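Local coordinates for protein TonB-dependent siderophore receptor (Pseudomonas aeruginosa 39016, PDB 5NEC) that probably takes up iron-siderophore complexes across the outer membrane, using energy passed on by TonB, and belongs to the receptors considered for siderophore-drug conjugates, at residues D109-T114 with R299-Y304; G326-R331 with T404-P409; P637-S642 with Y661-Y666. One frame throughout, in Å; residues are numbered along the deposited sequence.

Overall arrangement
The three contacts illustrate how a TonB-dependent receptor is built from one chain: a plug that comes first in the sequence, then a barrel of antiparallel strands around it. Interaction 1 comes first along the chain and joins plug to barrel wall, on strand 296-316. Strand 327-354, its neighbour in the barrel, carries one side of interaction 2, where it pairs with the short strand 403-405. Interaction 3 follows last, within the hairpin of strands 639-650 and 653-666. Centres of interactions 1 and 2 lie about 46 Å apart, on opposite sides of the chain's centre; the centre of interaction 3 is about 34 Å from the first and about 30 Å from the second. None touches another, so the three sample separate regions.

Interaction 1 of 3, residues D109-T114 with R299-Y304; sequences DGVRDT and RNTSRY
Val-111, on a short plug strand, and Arg-303, on the barrel wall, reach for each other from opposite directions. The guanidinium group ends beside the valine, with Arg-303 NH1 3.4 Å from Val-111 CB, and touches CG1 a little farther out. The arginine side chain leaves the wall with CG anti to the backbone N (chi1 179°) and then bends at chi3 (-73°), bringing NH1 up to the valine. Three oxygens lie around the edge of the guanidinium, near its plane: the carbonyls of Val-111 and Arg-112 and the carboxylate of Asp-109. Of these, Arg-112 O is 3.8 Å from Arg-303 NH1. Outside the two segments, NH1 bonds to the carbonyl of Val-108 and NE to Thr-285 on the adjoining strand. Next to this polar patch, the other valine branch, CG2, meets Thr-301 CG2 at 4.2 Å. Asp-109 OD2, hydrogen-bonded to Ser-151 within the plug, stays 4.2 Å from Arg-303 NH2, beyond salt-bridge range. A buried plug-barrel interface of this sort thus sets an arginine's positive charge among carbonyl oxygens and a nearby carboxylate, which probably stabilises that charge without a direct ion pair.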
loop_
_atom_site.group_PDB
_atom_site.type_symbol
_atom_site.label_atom_id
_atom_site.label_comp_id
_atom_site.label_asym_id
_atom_site.label_seq_id
_atom_site.Cartn_x
_atom_site.Cartn_y
_atom_site.Cartn_z
ATOM N N ASP A 109 0.665 -8.942 9.003
ATOM C CA ASP A 109 1.387 -9.770 9.974
ATOM C C ASP A 109 2.038 -10.994 9.331
ATOM O O ASP A 109 1.780 -12.121 9.716
ATOM C CB ASP A 109 0.461 -10.194 11.111
ATOM C CG ASP A 109 -0.142 -9.011 11.833
ATOM O OD1 ASP A 109 0.619 -8.253 12.470
ATOM O OD2 ASP A 109 -1.381 -8.822 11.759
ATOM N N GLY A 110 2.843 -10.747 8.309
ATOM C CA GLY A 110 3.615 -11.782 7.633
ATOM C C GLY A 110 2.847 -12.863 6.889
ATOM O O GLY A 110 3.418 -13.898 6.571
ATOM N N VAL A 111 1.565 -12.642 6.604
ATOM C CA VAL A 111 0.763 -13.616 5.853
ATOM C C VAL A 111 0.075 -12.892 4.710
ATOM O O VAL A 111 -0.303 -11.735 4.872
ATOM C CB VAL A 111 -0.281 -14.292 6.771
ATOM C CG1 VAL A 111 -1.146 -15.294 5.988
ATOM C CG2 VAL A 111 0.411 -14.941 7.963
ATOM N N ARG A 112 -0.077 -13.556 3.564
ATOM C CA ARG A 112 -0.635 -12.902 2.345
ATOM C C ARG A 112 -2.094 -12.531 2.561
ATOM O O ARG A 112 -2.735 -13.067 3.467
ATOM C CB ARG A 112 -0.471 -13.769 1.095
ATOM C CG ARG A 112 -0.204 -12.954 -0.198
ATOM C CD ARG A 112 -0.069 -13.826 -1.458
ATOM N NE ARG A 112 1.310 -14.254 -1.775
ATOM C CZ ARG A 112 1.682 -15.477 -2.177
ATOM N NH1 ARG A 112 0.800 -16.474 -2.321
ATOM N NH2 ARG A 112 2.971 -15.715 -2.423
ATOM N N ASP A 113 -2.613 -11.599 1.756
ATOM C CA ASP A 113 -3.992 -11.113 1.936
ATOM C C ASP A 113 -4.915 -11.264 0.708
ATOM O O ASP A 113 -4.478 -11.189 -0.453
ATOM C CB ASP A 113 -3.949 -9.656 2.410
ATOM C CG ASP A 113 -5.184 -9.255 3.242
ATOM O OD1 ASP A 113 -6.322 -9.540 2.797
ATOM O OD2 ASP A 113 -5.029 -8.657 4.341
ATOM N N THR A 114 -6.196 -11.465 1.020
ATOM C CA THR A 114 -7.290 -11.645 0.056
ATOM C C THR A 114 -7.592 -10.385 -0.753
ATOM O O THR A 114 -7.171 -10.241 -1.902
ATOM C CB THR A 114 -8.577 -12.162 0.794
ATOM O OG1 THR A 114 -9.558 -12.627 -0.147
ATOM C CG2 THR A 114 -9.222 -11.100 1.724
ATOM N N ARG A 299 5.299 -21.950 16.142
ATOM C CA ARG A 299 4.168 -21.046 15.905
ATOM C C ARG A 299 3.317 -21.559 14.753
ATOM O O ARG A 299 3.855 -21.963 13.720
ATOM C CB ARG A 299 4.719 -19.676 15.592
ATOM C CG ARG A 299 3.708 -18.564 15.392
ATOM C CD ARG A 299 4.367 -17.521 14.518
ATOM N NE ARG A 299 3.650 -16.260 14.534
ATOM C CZ ARG A 299 3.963 -15.199 15.279
ATOM N NH1 ARG A 299 4.996 -15.217 16.137
ATOM N NH2 ARG A 299 3.202 -14.102 15.188
ATOM N N ASN A 300 2.001 -21.588 14.948
ATOM C CA ASN A 300 1.062 -21.925 13.878
ATOM C C ASN A 300 0.084 -20.789 13.725
ATOM O O ASN A 300 -0.439 -20.295 14.703
ATOM C CB ASN A 300 0.316 -23.231 14.146
ATOM C CG ASN A 300 -0.399 -23.749 12.916
ATOM O OD1 ASN A 300 0.146 -24.533 12.152
ATOM N ND2 ASN A 300 -1.621 -23.282 12.700
ATOM N N THR A 301 -0.157 -20.389 12.483
ATOM C CA THR A 301 -1.064 -19.314 12.161
ATOM C C THR A 301 -2.037 -19.811 11.107
ATOM O O THR A 301 -1.637 -20.401 10.105
ATOM C CB THR A 301 -0.294 -18.096 11.633
ATOM O OG1 THR A 301 0.665 -17.696 12.617
ATOM C CG2 THR A 301 -1.239 -16.906 11.336
ATOM N N SER A 302 -3.319 -19.577 11.354
ATOM C CA SER A 302 -4.370 -19.908 10.415
ATOM C C SER A 302 -5.101 -18.637 10.079
ATOM O O SER A 302 -5.497 -17.905 10.981
ATOM C CB SER A 302 -5.333 -20.913 11.031
ATOM O OG SER A 302 -4.607 -22.060 11.406
ATOM N N ARG A 303 -5.263 -18.369 8.786
ATOM C CA ARG A 303 -6.053 -17.243 8.333
ATOM C C ARG A 303 -7.129 -17.727 7.346
ATOM O O ARG A 303 -6.832 -18.458 6.396
ATOM C CB ARG A 303 -5.147 -16.166 7.719
ATOM C CG ARG A 303 -5.927 -14.967 7.194
ATOM C CD ARG A 303 -5.012 -13.800 6.893
ATOM N NE ARG A 303 -4.539 -13.181 8.119
ATOM C CZ ARG A 303 -3.480 -12.375 8.209
ATOM N NH1 ARG A 303 -2.756 -12.053 7.138
ATOM N NH2 ARG A 303 -3.141 -11.863 9.390
ATOM N N TYR A 304 -8.379 -17.350 7.609
ATOM C CA TYR A 304 -9.446 -17.425 6.631
ATOM C C TYR A 304 -9.862 -15.988 6.263
ATOM O O TYR A 304 -10.136 -15.165 7.139
ATOM C CB TYR A 304 -10.647 -18.213 7.151
ATOM C CG TYR A 304 -11.712 -18.361 6.077
ATOM C CD1 TYR A 304 -11.694 -19.455 5.194
ATOM C CD2 TYR A 304 -12.691 -17.383 5.889
ATOM C CE1 TYR A 304 -12.632 -19.578 4.175
ATOM C CE2 TYR A 304 -13.627 -17.500 4.874
ATOM C CZ TYR A 304 -13.603 -18.595 4.025
ATOM O OH TYR A 304 -14.537 -18.688 3.027
#

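Interaction 2 of 3, residues G326-R331 with T404-P409; sequences GSVWRR and TSLENP
Arg-330 turns its CG anti to the carbonyl carbon (chi1 -72°) and then runs extended to NE, while Thr-404 holds OG1 anti to its own backbone N (chi1 -169°); the guanidinium is thereby laid across the threonine, the two side chains meeting at about a right angle. Thr-404 CB sits over the centre of the guanidinium's face, 3.5 Å from Arg-330 CZ. OG1 is also over that face, where the angle is too poor for a hydrogen bond, and CG2 touches NE. The arginine's polar rim is engaged elsewhere: NH1 forms a salt bridge with Asp-413 and bonds to the carbonyl of Tyr-401, while NE bonds to that of Tyr-269. The backbones themselves form a short antiparallel ladder, by which strand 403-405 adds an edge to the end of the long barrel strand 327-354. Val-328 and Thr-404 are its hydrogen-bonded pair, Val-328 N to Thr-404 O at 2.9 Å being matched by the return bond, and Ser-327 with Ser-405 is the non-hydrogen-bonded pair. Beyond the ladder, Leu-406 N approaches Gly-326 O at 3.2 Å almost straight (175°), but from above the carbonyl plane. Val-328 CG2 packs against Leu-406 CD1 at 4.0 Å. Ser-405 OG then accepts from Asn-408 N, an ST motif at the start of the turn that leaves the strand.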
loop_
_atom_site.group_PDB
_atom_site.type_symbol
_atom_site.label_atom_id
_atom_site.label_comp_id
_atom_site.label_asym_id
_atom_site.label_seq_id
_atom_site.Cartn_x
_atom_site.Cartn_y
_atom_site.Cartn_z
ATOM N N GLY A 326 -14.295 19.030 -28.033
ATOM C CA GLY A 326 -14.905 19.566 -26.810
ATOM C C GLY A 326 -15.892 18.663 -26.074
ATOM O O GLY A 326 -16.697 19.157 -25.266
ATOM N N SER A 327 -15.834 17.351 -26.340
ATOM C CA SER A 327 -16.730 16.377 -25.702
ATOM C C SER A 327 -16.020 15.121 -25.176
ATOM O O SER A 327 -14.850 14.852 -25.478
ATOM C CB SER A 327 -17.843 15.984 -26.663
ATOM O OG SER A 327 -17.339 15.217 -27.717
ATOM N N VAL A 328 -16.749 14.360 -24.366
ATOM C CA VAL A 328 -16.211 13.178 -23.671
ATOM C C VAL A 328 -17.221 12.034 -23.708
ATOM O O VAL A 328 -18.339 12.194 -23.221
ATOM C CB VAL A 328 -15.904 13.509 -22.193
ATOM C CG1 VAL A 328 -15.504 12.260 -21.422
ATOM C CG2 VAL A 328 -14.820 14.584 -22.083
ATOM N N TRP A 329 -16.811 10.883 -24.233
ATOM C CA TRP A 329 -17.603 9.657 -24.100
ATOM C C TRP A 329 -17.439 9.070 -22.679
ATOM O O TRP A 329 -16.314 8.850 -22.223
ATOM C CB TRP A 329 -17.168 8.642 -25.147
ATOM C CG TRP A 329 -17.755 7.297 -25.008
ATOM C CD1 TRP A 329 -19.058 6.997 -24.819
ATOM C CD2 TRP A 329 -17.052 6.055 -25.071
ATOM N NE1 TRP A 329 -19.227 5.622 -24.771
ATOM C CE2 TRP A 329 -18.004 5.023 -24.915
ATOM C CE3 TRP A 329 -15.709 5.711 -25.244
ATOM C CZ2 TRP A 329 -17.659 3.669 -24.917
ATOM C CZ3 TRP A 329 -15.360 4.357 -25.271
ATOM C CH2 TRP A 329 -16.343 3.354 -25.103
ATOM N N ARG A 330 -18.555 8.864 -21.986
ATOM C CA ARG A 330 -18.552 8.240 -20.651
ATOM C C ARG A 330 -18.473 6.728 -20.776
ATOM O O ARG A 330 -19.462 6.020 -20.692
ATOM C CB ARG A 330 -19.777 8.630 -19.849
ATOM C CG ARG A 330 -19.717 10.068 -19.388
ATOM C CD ARG A 330 -21.059 10.452 -18.804
ATOM N NE ARG A 330 -21.062 11.728 -18.099
ATOM C CZ ARG A 330 -22.091 12.580 -18.068
ATOM N NH1 ARG A 330 -23.213 12.337 -18.743
ATOM N NH2 ARG A 330 -21.986 13.717 -17.386
ATOM N N ARG A 331 -17.266 6.249 -21.011
ATOM C CA ARG A 331 -17.034 4.825 -21.062
ATOM C C ARG A 331 -17.169 4.272 -19.636
ATOM O O ARG A 331 -16.773 4.881 -18.620
ATOM C CB ARG A 331 -15.688 4.474 -21.684
ATOM C CG ARG A 331 -14.753 3.587 -20.909
ATOM C CD ARG A 331 -15.043 2.105 -20.896
ATOM N NE ARG A 331 -13.730 1.458 -20.975
ATOM C CZ ARG A 331 -13.418 0.208 -20.652
ATOM N NH1 ARG A 331 -14.323 -0.666 -20.220
ATOM N NH2 ARG A 331 -12.161 -0.164 -20.782
ATOM N N THR A 404 -20.725 13.796 -22.662
ATOM C CA THR A 404 -20.796 15.002 -21.864
ATOM C C THR A 404 -19.783 16.029 -22.367
ATOM O O THR A 404 -19.049 15.775 -23.322
ATOM C CB THR A 404 -20.579 14.695 -20.359
ATOM O OG1 THR A 404 -20.899 15.855 -19.580
ATOM C CG2 THR A 404 -19.136 14.265 -20.045
ATOM N N SER A 405 -19.753 17.184 -21.708
ATOM C CA SER A 405 -18.850 18.290 -22.041
ATOM C C SER A 405 -17.482 18.108 -21.414
ATOM O O SER A 405 -17.385 17.715 -20.242
ATOM C CB SER A 405 -19.481 19.595 -21.546
ATOM O OG SER A 405 -18.543 20.635 -21.421
ATOM N N LEU A 406 -16.421 18.405 -22.179
ATOM C CA LEU A 406 -15.057 18.402 -21.645
ATOM C C LEU A 406 -14.850 19.498 -20.579
ATOM O O LEU A 406 -14.200 19.264 -19.539
ATOM C CB LEU A 406 -14.053 18.555 -22.771
ATOM C CG LEU A 406 -12.574 18.737 -22.411
ATOM C CD1 LEU A 406 -12.053 17.465 -21.756
ATOM C CD2 LEU A 406 -11.741 19.121 -23.627
ATOM N N GLU A 407 -15.385 20.687 -20.832
ATOM C CA GLU A 407 -15.195 21.817 -19.932
ATOM C C GLU A 407 -16.181 21.816 -18.786
ATOM O O GLU A 407 -15.779 22.084 -17.666
ATOM C CB GLU A 407 -15.286 23.163 -20.689
ATOM C CG GLU A 407 -14.248 23.347 -21.775
ATOM C CD GLU A 407 -12.814 23.327 -21.257
ATOM O OE1 GLU A 407 -12.508 23.953 -20.200
ATOM O OE2 GLU A 407 -11.962 22.685 -21.921
ATOM N N ASN A 408 -17.461 21.534 -19.054
ATOM C CA ASN A 408 -18.517 21.671 -18.028
ATOM C C ASN A 408 -19.447 20.469 -17.923
ATOM O O ASN A 408 -20.653 20.583 -18.171
ATOM C CB ASN A 408 -19.333 22.936 -18.274
ATOM C CG ASN A 408 -18.482 24.187 -18.225
ATOM O OD1 ASN A 408 -18.408 24.926 -19.186
ATOM N ND2 ASN A 408 -17.776 24.380 -17.142
ATOM N N PRO A 409 -18.902 19.309 -17.517
ATOM C CA PRO A 409 -19.745 18.104 -17.442
ATOM C C PRO A 409 -20.770 18.206 -16.320
ATOM O O PRO A 409 -20.515 18.883 -15.323
ATOM C CB PRO A 409 -18.739 17.007 -17.129
ATOM C CG PRO A 409 -17.681 17.721 -16.347
ATOM C CD PRO A 409 -17.549 19.066 -16.997
#

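Interaction 3 of 3, residues P637-S642 with Y661-Y666; sequences PKNSFS and YVDKVY
Pro-637 fits its ring into the notch between Val-662 and Val-665, where the opposite strand is interrupted. Its CB is the bump, standing 3.9 Å from Val-662 CG1 and at the same separation from Val-665 CG2. Pro-637 and Val-665 lie side by side and point the same way, and Val-665 CG2 also lies near Pro-637 CD. A second fit joins Asn-639 and Asp-663. With its CG anti to the backbone N (chi1 -156°), Asp-663 extends its carboxylate toward the start of the facing strand, and OD2 settles beside CB of both Lys-638 and Asn-639. The amide and carboxylate planes are nearly parallel (9° apart) but stepped: Asn-639 ND2 meets Asp-663 OD2 on its anti side at 3.2 Å, out of the carboxylate plane. The amide's oxygen is taken by Tyr-602, on the strand beyond. Tyr-661 CE2 lies 4.1 Å from Asn-639 CB, close to the Asn-639 carbonyl, while the Tyr-661 hydroxyl bonds to Asp-677. Phe-641 meets Tyr-661 through their CB atoms, on the same face of the hairpin; the Phe-641 ring then leads away. Phe-641 and Tyr-661 exchange two backbone bonds, and Ser-640 with Val-662 is the adjoining non-hydrogen-bonded pair. At Asp-663 the pattern changes: its N binds Asn-639 O at 3.0 Å, but Asn-639 N turns weakly to OD2, the carboxylate standing in for a main-chain acceptor. OD1 accepts from Lys-664 N. Such a set of bonds probably restricts the carboxylate's rotation, at the place where regular strand pairing gives out.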
loop_
_atom_site.group_PDB
_atom_site.type_symbol
_atom_site.label_atom_id
_atom_site.label_comp_id
_atom_site.label_asym_id
_atom_site.label_seq_id
_atom_site.Cartn_x
_atom_site.Cartn_y
_atom_site.Cartn_z
ATOM N N PRO A 637 9.076 6.878 -10.721
ATOM C CA PRO A 637 9.665 8.219 -10.777
ATOM C C PRO A 637 11.167 8.130 -10.606
ATOM O O PRO A 637 11.656 7.405 -9.743
ATOM C CB PRO A 637 9.033 8.945 -9.584
ATOM C CG PRO A 637 8.639 7.858 -8.637
ATOM C CD PRO A 637 8.299 6.668 -9.489
ATOM N N LYS A 638 11.881 8.854 -11.447
ATOM C CA LYS A 638 13.329 8.822 -11.455
ATOM C C LYS A 638 13.866 9.391 -10.145
ATOM O O LYS A 638 14.764 8.818 -9.563
ATOM C CB LYS A 638 13.851 9.607 -12.662
ATOM C CG LYS A 638 15.303 9.371 -12.998
ATOM C CD LYS A 638 15.644 10.100 -14.281
ATOM C CE LYS A 638 17.120 9.966 -14.619
ATOM N NZ LYS A 638 17.445 8.581 -15.053
ATOM N N ASN A 639 13.297 10.513 -9.712
ATOM C CA ASN A 639 13.605 11.189 -8.454
ATOM C C ASN A 639 12.363 11.315 -7.553
ATOM O O ASN A 639 11.286 11.698 -8.013
ATOM C CB ASN A 639 14.094 12.602 -8.757
ATOM C CG ASN A 639 15.431 12.616 -9.472
ATOM O OD1 ASN A 639 16.427 12.116 -8.952
ATOM N ND2 ASN A 639 15.464 13.184 -10.658
ATOM N N SER A 640 12.507 11.015 -6.267
ATOM C CA SER A 640 11.470 11.391 -5.302
ATOM C C SER A 640 12.083 11.684 -3.951
ATOM O O SER A 640 13.139 11.157 -3.603
ATOM C CB SER A 640 10.361 10.319 -5.209
ATOM O OG SER A 640 10.893 9.001 -5.191
ATOM N N PHE A 641 11.427 12.564 -3.215
ATOM C CA PHE A 641 11.932 13.049 -1.945
ATOM C C PHE A 641 10.739 13.242 -1.009
ATOM O O PHE A 641 9.736 13.864 -1.385
ATOM C CB PHE A 641 12.715 14.370 -2.172
ATOM C CG PHE A 641 13.120 15.089 -0.898
ATOM C CD1 PHE A 641 12.230 15.941 -0.240
ATOM C CD2 PHE A 641 14.398 14.918 -0.356
ATOM C CE1 PHE A 641 12.601 16.597 0.925
ATOM C CE2 PHE A 641 14.773 15.578 0.817
ATOM C CZ PHE A 641 13.871 16.420 1.458
ATOM N N SER A 642 10.848 12.701 0.201
ATOM C CA SER A 642 9.842 12.871 1.242
ATOM C C SER A 642 10.542 13.324 2.514
ATOM O O SER A 642 11.527 12.711 2.931
ATOM C CB SER A 642 9.112 11.546 1.504
ATOM O OG SER A 642 8.401 11.081 0.355
ATOM N N TYR A 661 8.401 15.664 -2.988
ATOM C CA TYR A 661 8.590 15.798 -4.432
ATOM C C TYR A 661 8.446 14.429 -5.121
ATOM O O TYR A 661 8.945 13.412 -4.625
ATOM C CB TYR A 661 9.945 16.452 -4.750
ATOM C CG TYR A 661 10.259 16.491 -6.225
ATOM C CD1 TYR A 661 9.737 17.494 -7.041
ATOM C CD2 TYR A 661 11.056 15.502 -6.820
ATOM C CE1 TYR A 661 10.009 17.528 -8.392
ATOM C CE2 TYR A 661 11.338 15.529 -8.175
ATOM C CZ TYR A 661 10.811 16.551 -8.951
ATOM O OH TYR A 661 11.066 16.588 -10.294
ATOM N N VAL A 662 7.739 14.408 -6.246
ATOM C CA VAL A 662 7.691 13.230 -7.119
ATOM C C VAL A 662 7.935 13.715 -8.549
ATOM O O VAL A 662 7.245 14.601 -9.015
ATOM C CB VAL A 662 6.335 12.473 -7.034
ATOM C CG1 VAL A 662 6.297 11.320 -8.024
ATOM C CG2 VAL A 662 6.084 11.952 -5.634
ATOM N N ASP A 663 8.906 13.105 -9.221
ATOM C CA ASP A 663 9.279 13.412 -10.615
ATOM C C ASP A 663 8.147 12.951 -11.545
ATOM O O ASP A 663 7.201 12.300 -11.097
ATOM C CB ASP A 663 10.579 12.657 -10.935
ATOM C CG ASP A 663 11.389 13.257 -12.052
ATOM O OD1 ASP A 663 10.839 13.961 -12.926
ATOM O OD2 ASP A 663 12.611 12.983 -12.060
ATOM N N LYS A 664 8.230 13.275 -12.830
ATOM C CA LYS A 664 7.232 12.798 -13.784
ATOM C C LYS A 664 7.159 11.254 -13.762
ATOM O O LYS A 664 8.115 10.577 -13.377
ATOM C CB LYS A 664 7.502 13.339 -15.194
ATOM C CG LYS A 664 8.650 12.680 -15.951
ATOM C CD LYS A 664 8.806 13.236 -17.374
ATOM C CE LYS A 664 9.297 14.679 -17.381
ATOM N NZ LYS A 664 9.300 15.234 -18.761
ATOM N N VAL A 665 5.998 10.717 -14.109
ATOM C CA VAL A 665 5.782 9.285 -14.086
ATOM C C VAL A 665 5.037 8.892 -15.359
ATOM O O VAL A 665 3.964 9.446 -15.644
ATOM C CB VAL A 665 4.944 8.893 -12.851
ATOM C CG1 VAL A 665 4.474 7.448 -12.956
ATOM C CG2 VAL A 665 5.733 9.118 -11.566
ATOM N N TYR A 666 5.601 7.945 -16.099
ATOM C CA TYR A 666 4.962 7.376 -17.272
ATOM C C TYR A 666 3.923 6.321 -16.911
ATOM O O TYR A 666 4.110 5.538 -15.990
ATOM C CB TYR A 666 5.989 6.711 -18.177
ATOM C CG TYR A 666 6.936 7.678 -18.804
ATOM C CD1 TYR A 666 6.564 8.402 -19.946
ATOM C CD2 TYR A 666 8.212 7.865 -18.286
ATOM C CE1 TYR A 666 7.449 9.288 -20.546
ATOM C CE2 TYR A 666 9.091 8.755 -18.882
ATOM C CZ TYR A 666 8.705 9.458 -19.999
ATOM O OH TYR A 666 9.577 10.331 -20.556
#